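Periplasmic molybdate-binding protein (Azotobacter vinelandii, PDB 1ATG) binds molybdate and tungstate in an anion pocket between its two domains, probably as the periplasmic receptor of an ABC transporter. Local coordinates at residues S59-D64 against G72-Y77; V83-K88 against A166-A171; N102-I107 against D132-Q137. All blocks are in the same frame, centred on the assembly; numbering follows the deposited sequence.

The three contacts run along a two-domain solute-binding fold, with contact 1 on the opposite side of the chain's centre from contacts 2 and 3. Strand 75-86 enters both contact 1 and contact 2, whose centres are 28 Å apart and whose nearest atoms are about 9 Å apart; it thus links the two lobes that flank the anion pocket. Contact 1 closes first along the chain. Both segments of contact 3 fall between the two segments of contact 2 in the sequence, and their centres lie 21 Å apart. These two also touch, L84 CD1 to I107 CD1 at 3.7 Å, an apolar packing contact outside the side-chain pairs that carry either interface, whereas contact 1 lies 36 Å from contact 3, centre to centre.

Contact 1: S59-D64 against G72-Y77; sequences SPEKLD and GSRFTY
R74, in the segment leading into the sheet, lies across P60, E61 and D64 of helix 58-65, and so joins helix to sheet in this periplasmic solute-binding fold. The charged contacts form a three-residue salt-bridge network. Its directed member is the bond from R74 NE to D64 OD2, 3.2 Å long with an N-H...O angle of 165°; the oxygen sits at the guanidinium edge, near its plane, and uses its anti lone pair, although the carboxylate plane is turned 72° from that of the guanidinium. E61 adds charge alone, because OE2 stands well out of the guanidinium plane at a long 3.9 Å from R74 NH1. That nitrogen is hydrogen-bonded instead to Q193 OE1 on the adjoining strand 191-196. A leucine in place of R74 would probably leave D64 without its cationic mate and Q193 OE1 without this donor.

The apolar contacts use the arginine's stem. With CG anti to the backbone N (chi1 -171°), the chain extends to the helix and brings CD to 3.7 Å from P60 CB. A bend at chi3 then turns the guanidinium so that E61 CG covers one face, off-centre, 3.4 Å from R74 NH1.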
loop_
_atom_site.group_PDB
_atom_site.type_symbol
_atom_site.label_atom_id
_atom_site.label_comp_id
_atom_site.label_asym_id
_atom_site.label_seq_id
_atom_site.Cartn_x
_atom_site.Cartn_y
_atom_site.Cartn_z
ATOM N N SER A 59 -6.627 -4.581 9.884
ATOM C CA SER A 59 -5.550 -5.068 10.749
ATOM C C SER A 59 -5.354 -4.163 11.946
ATOM O O SER A 59 -5.394 -4.665 13.079
ATOM C CB SER A 59 -4.279 -5.417 9.997
ATOM O OG SER A 59 -4.459 -6.691 9.355
ATOM N N PRO A 60 -5.210 -2.853 11.791
ATOM C CA PRO A 60 -5.124 -1.947 12.927
ATOM C C PRO A 60 -6.324 -2.085 13.845
ATOM O O PRO A 60 -6.155 -2.070 15.083
ATOM C CB PRO A 60 -5.050 -0.564 12.272
ATOM C CG PRO A 60 -4.327 -0.862 10.993
ATOM C CD PRO A 60 -4.997 -2.139 10.505
ATOM N N GLU A 61 -7.539 -2.191 13.348
ATOM C CA GLU A 61 -8.739 -2.352 14.169
ATOM C C GLU A 61 -8.686 -3.639 14.979
ATOM O O GLU A 61 -8.961 -3.614 16.197
ATOM C CB GLU A 61 -10.000 -2.358 13.312
ATOM C CG GLU A 61 -10.400 -1.002 12.769
ATOM C CD GLU A 61 -11.450 -1.050 11.680
ATOM O OE1 GLU A 61 -11.760 -2.141 11.164
ATOM O OE2 GLU A 61 -11.977 0.031 11.325
ATOM N N LYS A 62 -8.278 -4.748 14.380
ATOM C CA LYS A 62 -8.138 -6.009 15.103
ATOM C C LYS A 62 -7.082 -5.910 16.186
ATOM O O LYS A 62 -7.316 -6.381 17.317
ATOM C CB LYS A 62 -7.803 -7.149 14.138
ATOM C CG LYS A 62 -8.973 -7.569 13.267
ATOM C CD LYS A 62 -8.546 -8.393 12.068
ATOM C CE LYS A 62 -8.132 -9.807 12.431
ATOM N NZ LYS A 62 -7.473 -10.494 11.281
ATOM N N LEU A 63 -5.949 -5.272 15.921
ATOM C CA LEU A 63 -4.907 -5.095 16.919
ATOM C C LEU A 63 -5.432 -4.269 18.092
ATOM O O LEU A 63 -5.123 -4.568 19.253
ATOM C CB LEU A 63 -3.675 -4.411 16.321
ATOM C CG LEU A 63 -2.891 -5.275 15.326
ATOM C CD1 LEU A 63 -1.848 -4.414 14.638
ATOM C CD2 LEU A 63 -2.259 -6.478 16.021
ATOM N N ASP A 64 -6.210 -3.231 17.805
ATOM C CA ASP A 64 -6.782 -2.390 18.856
ATOM C C ASP A 64 -7.738 -3.210 19.711
ATOM O O ASP A 64 -7.654 -3.208 20.948
ATOM C CB ASP A 64 -7.496 -1.198 18.232
ATOM C CG ASP A 64 -7.431 0.084 19.031
ATOM O OD1 ASP A 64 -7.057 0.052 20.225
ATOM O OD2 ASP A 64 -7.753 1.151 18.458
ATOM N N GLY A 72 -6.223 4.595 21.538
ATOM C CA GLY A 72 -6.259 5.969 21.070
ATOM C C GLY A 72 -5.241 6.337 20.008
ATOM O O GLY A 72 -5.250 7.482 19.529
ATOM N N SER A 73 -4.355 5.433 19.601
ATOM C CA SER A 73 -3.336 5.749 18.618
ATOM C C SER A 73 -3.742 5.464 17.177
ATOM O O SER A 73 -3.041 5.947 16.272
ATOM C CB SER A 73 -2.043 4.969 18.882
ATOM O OG SER A 73 -2.202 3.583 18.609
ATOM N N ARG A 74 -4.817 4.742 16.961
ATOM C CA ARG A 74 -5.210 4.411 15.586
ATOM C C ARG A 74 -5.753 5.587 14.798
ATOM O O ARG A 74 -6.646 6.302 15.266
ATOM C CB ARG A 74 -6.273 3.310 15.669
ATOM C CG ARG A 74 -6.601 2.735 14.292
ATOM C CD ARG A 74 -7.277 1.378 14.473
ATOM N NE ARG A 74 -8.439 1.498 15.357
ATOM C CZ ARG A 74 -9.615 1.921 14.919
ATOM N NH1 ARG A 74 -9.826 2.252 13.657
ATOM N NH2 ARG A 74 -10.634 2.009 15.778
ATOM N N PHE A 75 -5.263 5.778 13.570
ATOM C CA PHE A 75 -5.761 6.846 12.720
ATOM C C PHE A 75 -5.484 6.533 11.249
ATOM O O PHE A 75 -4.654 5.681 10.923
ATOM C CB PHE A 75 -5.163 8.192 13.118
ATOM C CG PHE A 75 -3.769 8.451 12.632
ATOM C CD1 PHE A 75 -2.679 7.850 13.225
ATOM C CD2 PHE A 75 -3.530 9.319 11.572
ATOM C CE1 PHE A 75 -1.395 8.097 12.775
ATOM C CE2 PHE A 75 -2.262 9.567 11.104
ATOM C CZ PHE A 75 -1.189 8.963 11.717
ATOM N N THR A 76 -6.245 7.196 10.404
ATOM C CA THR A 76 -6.056 7.071 8.956
ATOM C C THR A 76 -4.943 7.996 8.514
ATOM O O THR A 76 -5.122 9.227 8.572
ATOM C CB THR A 76 -7.351 7.385 8.204
ATOM O OG1 THR A 76 -8.310 6.417 8.647
ATOM C CG2 THR A 76 -7.170 7.288 6.703
ATOM N N TYR A 77 -3.810 7.468 8.077
ATOM C CA TYR A 77 -2.666 8.274 7.674
ATOM C C TYR A 77 -2.619 8.547 6.178
ATOM O O TYR A 77 -1.902 9.461 5.747
ATOM C CB TYR A 77 -1.346 7.631 8.129
ATOM C CG TYR A 77 -1.009 6.351 7.408
ATOM C CD1 TYR A 77 -1.508 5.130 7.841
ATOM C CD2 TYR A 77 -0.194 6.340 6.291
ATOM C CE1 TYR A 77 -1.212 3.948 7.168
ATOM C CE2 TYR A 77 0.099 5.177 5.599
ATOM C CZ TYR A 77 -0.420 3.996 6.054
ATOM O OH TYR A 77 -0.121 2.837 5.362
#

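Contact 2: V83-K88 against A166-A171. With EDO (1,2-ethanediol), chain E.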
loop_
_atom_site.group_PDB
_atom_site.type_symbol
_atom_site.label_atom_id
_atom_site.label_comp_id
_atom_site.label_asym_id
_atom_site.label_seq_id
_atom_site.Cartn_x
_atom_site.Cartn_y
_atom_site.Cartn_z
ATOM N N VAL A 83 -3.913 1.390 -9.206
ATOM C CA VAL A 83 -3.602 1.639 -10.599
ATOM C C VAL A 83 -3.371 0.333 -11.348
ATOM O O VAL A 83 -2.684 -0.571 -10.814
ATOM C CB VAL A 83 -2.335 2.498 -10.802
ATOM C CG1 VAL A 83 -2.330 3.076 -12.217
ATOM C CG2 VAL A 83 -2.174 3.617 -9.797
ATOM N N LEU A 84 -3.946 0.207 -12.525
ATOM C CA LEU A 84 -3.575 -0.868 -13.444
ATOM C C LEU A 84 -2.395 -0.317 -14.256
ATOM O O LEU A 84 -2.508 0.771 -14.863
ATOM C CB LEU A 84 -4.729 -1.200 -14.379
ATOM C CG LEU A 84 -4.379 -2.253 -15.444
ATOM C CD1 LEU A 84 -4.115 -3.611 -14.817
ATOM C CD2 LEU A 84 -5.505 -2.345 -16.463
ATOM N N TRP A 85 -1.272 -1.001 -14.226
ATOM C CA TRP A 85 -0.057 -0.484 -14.829
ATOM C C TRP A 85 0.565 -1.542 -15.717
ATOM O O TRP A 85 0.462 -2.739 -15.489
ATOM C CB TRP A 85 0.914 -0.141 -13.685
ATOM C CG TRP A 85 2.209 0.496 -14.083
ATOM C CD1 TRP A 85 2.383 1.562 -14.931
ATOM C CD2 TRP A 85 3.519 0.091 -13.673
ATOM N NE1 TRP A 85 3.724 1.850 -15.039
ATOM C CE2 TRP A 85 4.444 0.967 -14.293
ATOM C CE3 TRP A 85 4.015 -0.902 -12.829
ATOM C CZ2 TRP A 85 5.811 0.860 -14.089
ATOM C CZ3 TRP A 85 5.384 -0.989 -12.633
ATOM C CH2 TRP A 85 6.271 -0.106 -13.253
ATOM N N SER A 86 1.264 -1.059 -16.741
ATOM C CA SER A 86 2.165 -1.865 -17.528
ATOM C C SER A 86 3.447 -1.048 -17.733
ATOM O O SER A 86 3.380 0.171 -17.944
ATOM C CB SER A 86 1.608 -2.265 -18.889
ATOM O OG SER A 86 2.567 -3.004 -19.655
ATOM N N ALA A 87 4.581 -1.728 -17.792
ATOM C CA ALA A 87 5.822 -1.070 -18.188
ATOM C C ALA A 87 5.760 -0.722 -19.678
ATOM O O ALA A 87 6.544 0.128 -20.125
ATOM C CB ALA A 87 7.033 -1.953 -17.909
ATOM N N LYS A 88 4.896 -1.328 -20.469
ATOM C CA LYS A 88 4.839 -1.051 -21.898
ATOM C C LYS A 88 3.947 0.125 -22.212
ATOM O O LYS A 88 2.740 0.085 -21.961
ATOM C CB LYS A 88 4.273 -2.277 -22.644
ATOM C CG LYS A 88 4.231 -2.074 -24.153
ATOM C CD LYS A 88 3.960 -3.335 -24.955
ATOM C CE LYS A 88 4.005 -3.021 -26.447
ATOM N NZ LYS A 88 3.459 -4.130 -27.273
ATOM N N ALA A 166 1.725 5.362 -5.504
ATOM C CA ALA A 166 2.981 5.799 -4.933
ATOM C C ALA A 166 4.171 5.069 -5.520
ATOM O O ALA A 166 5.276 5.615 -5.566
ATOM C CB ALA A 166 2.965 5.575 -3.420
ATOM N N GLN A 167 4.015 3.810 -5.940
ATOM C CA GLN A 167 5.118 3.034 -6.468
ATOM C C GLN A 167 5.535 3.432 -7.867
ATOM O O GLN A 167 6.620 3.029 -8.320
ATOM C CB GLN A 167 4.730 1.546 -6.483
ATOM C CG GLN A 167 4.492 0.980 -5.093
ATOM C CD GLN A 167 3.905 -0.417 -5.216
ATOM O OE1 GLN A 167 2.903 -0.618 -5.897
ATOM N NE2 GLN A 167 4.523 -1.389 -4.544
ATOM N N ILE A 168 4.705 4.169 -8.594
ATOM C CA ILE A 168 4.997 4.482 -9.988
ATOM C C ILE A 168 5.016 5.959 -10.312
ATOM O O ILE A 168 5.551 6.345 -11.371
ATOM C CB ILE A 168 4.034 3.748 -10.947
ATOM C CG1 ILE A 168 2.581 4.184 -10.767
ATOM C CG2 ILE A 168 4.181 2.236 -10.800
ATOM C CD1 ILE A 168 1.612 3.477 -11.708
ATOM N N ILE A 169 4.472 6.804 -9.453
ATOM C CA ILE A 169 4.434 8.251 -9.730
ATOM C C ILE A 169 5.836 8.802 -9.569
ATOM O O ILE A 169 6.588 8.440 -8.683
ATOM C CB ILE A 169 3.378 8.938 -8.859
ATOM C CG1 ILE A 169 3.123 10.373 -9.346
ATOM C CG2 ILE A 169 3.792 8.970 -7.386
ATOM C CD1 ILE A 169 1.912 11.008 -8.697
ATOM N N GLN A 170 6.265 9.645 -10.516
ATOM C CA GLN A 170 7.623 10.184 -10.480
ATOM C C GLN A 170 7.624 11.561 -9.841
ATOM O O GLN A 170 6.578 12.194 -9.683
ATOM C CB GLN A 170 8.249 10.193 -11.874
ATOM C CG GLN A 170 8.263 8.844 -12.573
ATOM C CD GLN A 170 8.999 7.735 -11.867
ATOM O OE1 GLN A 170 8.428 6.680 -11.545
ATOM N NE2 GLN A 170 10.291 7.914 -11.614
ATOM N N ALA A 171 8.808 12.052 -9.502
ATOM C CA ALA A 171 8.996 13.348 -8.868
ATOM C C ALA A 171 8.292 14.493 -9.579
ATOM O O ALA A 171 7.765 15.395 -8.923
ATOM C CB ALA A 171 10.491 13.649 -8.779
HETATM C C1 EDO E . 6.977 11.868 -4.999
HETATM O O1 EDO E . 8.463 11.648 -4.681
HETATM C C2 EDO E . 6.513 11.276 -6.342
HETATM O O2 EDO E . 7.290 9.934 -6.579
#
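I168 fits its two methyls against W85 and V83, and it loses more surface in this contact than either of them. Its CG2 sits almost centrally over one face of the indole, 3.6 Å from the centroid of the six-membered ring of W85 and only 8° off the ring normal, which makes this a CH-pi contact. The other branch serves both partners. Because CG1 is placed between the backbone N and the carbonyl carbon (chi1 63°), CD1 comes to 3.8 Å from W85 CD1, above the rim of the five-membered ring, and meets V83 CG1 tip to tip at 4.0 Å.

W85 and V83 are alternate residues of strand 75-86, both with CB directed at the loop. The indole's rotation is fixed further by the bond from its NE1 to P176 O, and its ring also meets that of H150 on helix 146-154, nearly parallel. I168 touches H150 as well, and V163 of the paired strand 160-164, so its side chain packs against both the helix and the strand. Farther along, I169 O accepts a 2.7 Å hydrogen bond from O2 of the bound 1,2-ethanediol, which also bonds Q16.

The side chain of V83 is about 7 Å from that of Y117, a pocket residue, and about 12 Å from the tungstate. With all three touching residues buried, the arrangement is core packing of the periplasmic binding protein fold, in which the loop after strand 160-164 turns back over its antiparallel neighbour 75-86.

Contact 3: N102-I107 against D132-Q137; sequences NGWRHI and DKLTAQ. With ACT (acetate ion), chain C.
W104 has CG between the backbone N and the carbonyl carbon (chi1 52°), and L134 has CG anti to the carbonyl carbon (chi1 -67°); these torsions bring W104 CH2 to 3.7 Å from L134 CD2. The methyl approaches the ring obliquely and the two side chains run roughly perpendicular. This apolar contact sets the loop before strand 107-110 against helix 131-136. On the pyrrole ring, W104 NE1 is hydrogen-bonded to V98 O.

Nearer the surface the contact is polar. Water 1 donates to N102 OD1 at 2.6 Å and accepts from Q137 NE2, also at 2.6 Å. K133 is modelled in two conformers; in the one described, its NZ bonds Q137 OE1 at 2.9 Å and the water at 2.7 Å, with a weak 3.5 Å bond to N102 OD1, so its share is less certain. On the loop alone, H106 ND1 and N bind an acetate ion, probably from the crystallisation liquor, ND1 to OXT at 2.7 Å.

R139 NH1 also bonds Q137 OE1 and, weakly, N102 OD1. R139 and the water, as well as K133, probably hold the Q137 amide in one flip, and the two amide oxygens probably soften the closeness of like charges K133 and R139.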
loop_
_atom_site.group_PDB
_atom_site.type_symbol
_atom_site.label_atom_id
_atom_site.label_comp_id
_atom_site.label_asym_id
_atom_site.label_seq_id
_atom_site.Cartn_x
_atom_site.Cartn_y
_atom_site.Cartn_z
ATOM N N ASN A 102 -7.284 -10.204 -25.101
ATOM C CA ASN A 102 -6.227 -11.211 -25.057
ATOM C C ASN A 102 -4.908 -10.681 -25.578
ATOM O O ASN A 102 -4.038 -11.452 -26.008
ATOM C CB ASN A 102 -6.683 -12.451 -25.839
ATOM C CG ASN A 102 -7.922 -13.092 -25.246
ATOM O OD1 ASN A 102 -8.071 -13.222 -24.030
ATOM N ND2 ASN A 102 -8.844 -13.496 -26.116
ATOM N N GLY A 103 -4.687 -9.375 -25.493
ATOM C CA GLY A 103 -3.464 -8.727 -25.934
ATOM C C GLY A 103 -2.363 -8.647 -24.889
ATOM O O GLY A 103 -1.442 -7.834 -24.985
ATOM N N TRP A 104 -2.382 -9.519 -23.900
ATOM C CA TRP A 104 -1.403 -9.550 -22.819
ATOM C C TRP A 104 -1.467 -10.945 -22.216
ATOM O O TRP A 104 -2.483 -11.650 -22.371
ATOM C CB TRP A 104 -1.687 -8.479 -21.774
ATOM C CG TRP A 104 -3.092 -8.501 -21.250
ATOM C CD1 TRP A 104 -4.183 -7.889 -21.812
ATOM C CD2 TRP A 104 -3.564 -9.170 -20.080
ATOM N NE1 TRP A 104 -5.300 -8.139 -21.056
ATOM C CE2 TRP A 104 -4.954 -8.912 -19.984
ATOM C CE3 TRP A 104 -2.968 -9.941 -19.088
ATOM C CZ2 TRP A 104 -5.721 -9.428 -18.947
ATOM C CZ3 TRP A 104 -3.731 -10.448 -18.066
ATOM C CH2 TRP A 104 -5.111 -10.188 -17.988
ATOM N N ARG A 105 -0.430 -11.324 -21.503
ATOM C CA ARG A 105 -0.302 -12.666 -20.961
ATOM C C ARG A 105 -0.775 -12.741 -19.524
ATOM O O ARG A 105 -1.854 -13.301 -19.276
ATOM C CB ARG A 105 1.151 -13.136 -21.126
ATOM C CG ARG A 105 1.555 -13.286 -22.598
ATOM C CD ARG A 105 3.069 -13.394 -22.747
ATOM N NE ARG A 105 3.642 -12.038 -22.591
ATOM C CZ ARG A 105 4.905 -11.773 -22.919
ATOM N NH1 ARG A 105 5.706 -12.736 -23.353
ATOM N NH2 ARG A 105 5.373 -10.549 -22.800
ATOM N N HIS A 106 -0.005 -12.231 -18.577
ATOM C CA HIS A 106 -0.358 -12.289 -17.166
ATOM C C HIS A 106 -0.527 -10.920 -16.519
ATOM O O HIS A 106 0.008 -9.917 -16.983
ATOM C CB HIS A 106 0.751 -13.019 -16.394
ATOM C CG HIS A 106 0.987 -14.416 -16.887
ATOM N ND1 HIS A 106 1.949 -14.748 -17.818
ATOM C CD2 HIS A 106 0.339 -15.572 -16.588
ATOM C CE1 HIS A 106 1.907 -16.053 -18.055
ATOM N NE2 HIS A 106 0.939 -16.571 -17.322
ATOM N N ILE A 107 -1.285 -10.929 -15.427
ATOM C CA ILE A 107 -1.486 -9.739 -14.615
ATOM C C ILE A 107 -1.068 -10.087 -13.198
ATOM O O ILE A 107 -1.543 -11.092 -12.610
ATOM C CB ILE A 107 -2.948 -9.251 -14.677
ATOM C CG1 ILE A 107 -3.095 -7.984 -13.821
ATOM C CG2 ILE A 107 -3.980 -10.304 -14.290
ATOM C CD1 ILE A 107 -4.402 -7.248 -14.063
ATOM N N ASP A 132 -13.627 -14.451 -12.853
ATOM C CA ASP A 132 -13.730 -15.884 -13.165
ATOM C C ASP A 132 -12.988 -16.251 -14.447
ATOM O O ASP A 132 -12.301 -17.282 -14.429
ATOM C CB ASP A 132 -15.201 -16.282 -13.256
ATOM C CG ASP A 132 -15.941 -16.210 -11.931
ATOM O OD1 ASP A 132 -15.304 -16.268 -10.869
ATOM O OD2 ASP A 132 -17.188 -16.079 -11.984
ATOM N N LYS A 133 -13.178 -15.453 -15.477
ATOM C CA LYS A 133 -12.515 -15.772 -16.750
ATOM C C LYS A 133 -11.003 -15.745 -16.622
ATOM O O LYS A 133 -10.313 -16.679 -17.064
ATOM C CB LYS A 133 -12.986 -14.776 -17.808
ATOM C CG LYS A 133 -12.214 -14.759 -19.117
ATOM C CD LYS A 133 -12.075 -13.337 -19.645
ATOM C CE LYS A 133 -11.699 -13.300 -21.113
ATOM N NZ LYS A 133 -10.225 -13.196 -21.303
ATOM N N LEU A 134 -10.447 -14.693 -15.998
ATOM C CA LEU A 134 -8.987 -14.583 -15.912
ATOM C C LEU A 134 -8.403 -15.618 -14.977
ATOM O O LEU A 134 -7.262 -16.085 -15.169
ATOM C CB LEU A 134 -8.594 -13.162 -15.509
ATOM C CG LEU A 134 -8.916 -12.120 -16.579
ATOM C CD1 LEU A 134 -8.629 -10.720 -16.040
ATOM C CD2 LEU A 134 -8.155 -12.351 -17.876
ATOM N N THR A 135 -9.146 -16.049 -13.973
ATOM C CA THR A 135 -8.713 -17.116 -13.084
ATOM C C THR A 135 -8.709 -18.444 -13.838
ATOM O O THR A 135 -7.731 -19.198 -13.789
ATOM C CB THR A 135 -9.643 -17.198 -11.865
ATOM O OG1 THR A 135 -9.560 -15.967 -11.123
ATOM C CG2 THR A 135 -9.257 -18.343 -10.939
ATOM N N ALA A 136 -9.771 -18.727 -14.597
ATOM C CA ALA A 136 -9.854 -19.966 -15.371
ATOM C C ALA A 136 -8.744 -20.057 -16.411
ATOM O O ALA A 136 -8.189 -21.139 -16.676
ATOM C CB ALA A 136 -11.205 -20.072 -16.064
ATOM N N GLN A 137 -8.413 -18.921 -17.022
ATOM C CA GLN A 137 -7.350 -18.845 -18.010
ATOM C C GLN A 137 -5.966 -18.830 -17.386
ATOM O O GLN A 137 -4.963 -18.770 -18.129
ATOM C CB GLN A 137 -7.547 -17.584 -18.860
ATOM C CG GLN A 137 -8.792 -17.690 -19.733
ATOM C CD GLN A 137 -9.077 -16.427 -20.501
ATOM O OE1 GLN A 137 -8.583 -15.332 -20.186
ATOM N NE2 GLN A 137 -9.888 -16.546 -21.541
HETATM C C ACT C . 3.833 -12.018 -18.925
HETATM O O ACT C . 2.797 -11.403 -18.596
HETATM O OXT ACT C . 3.852 -13.284 -18.963
HETATM C CH3 ACT C . 5.071 -11.293 -19.331
HETATM O O HOH W 1 -10.036 -14.804 -23.495
#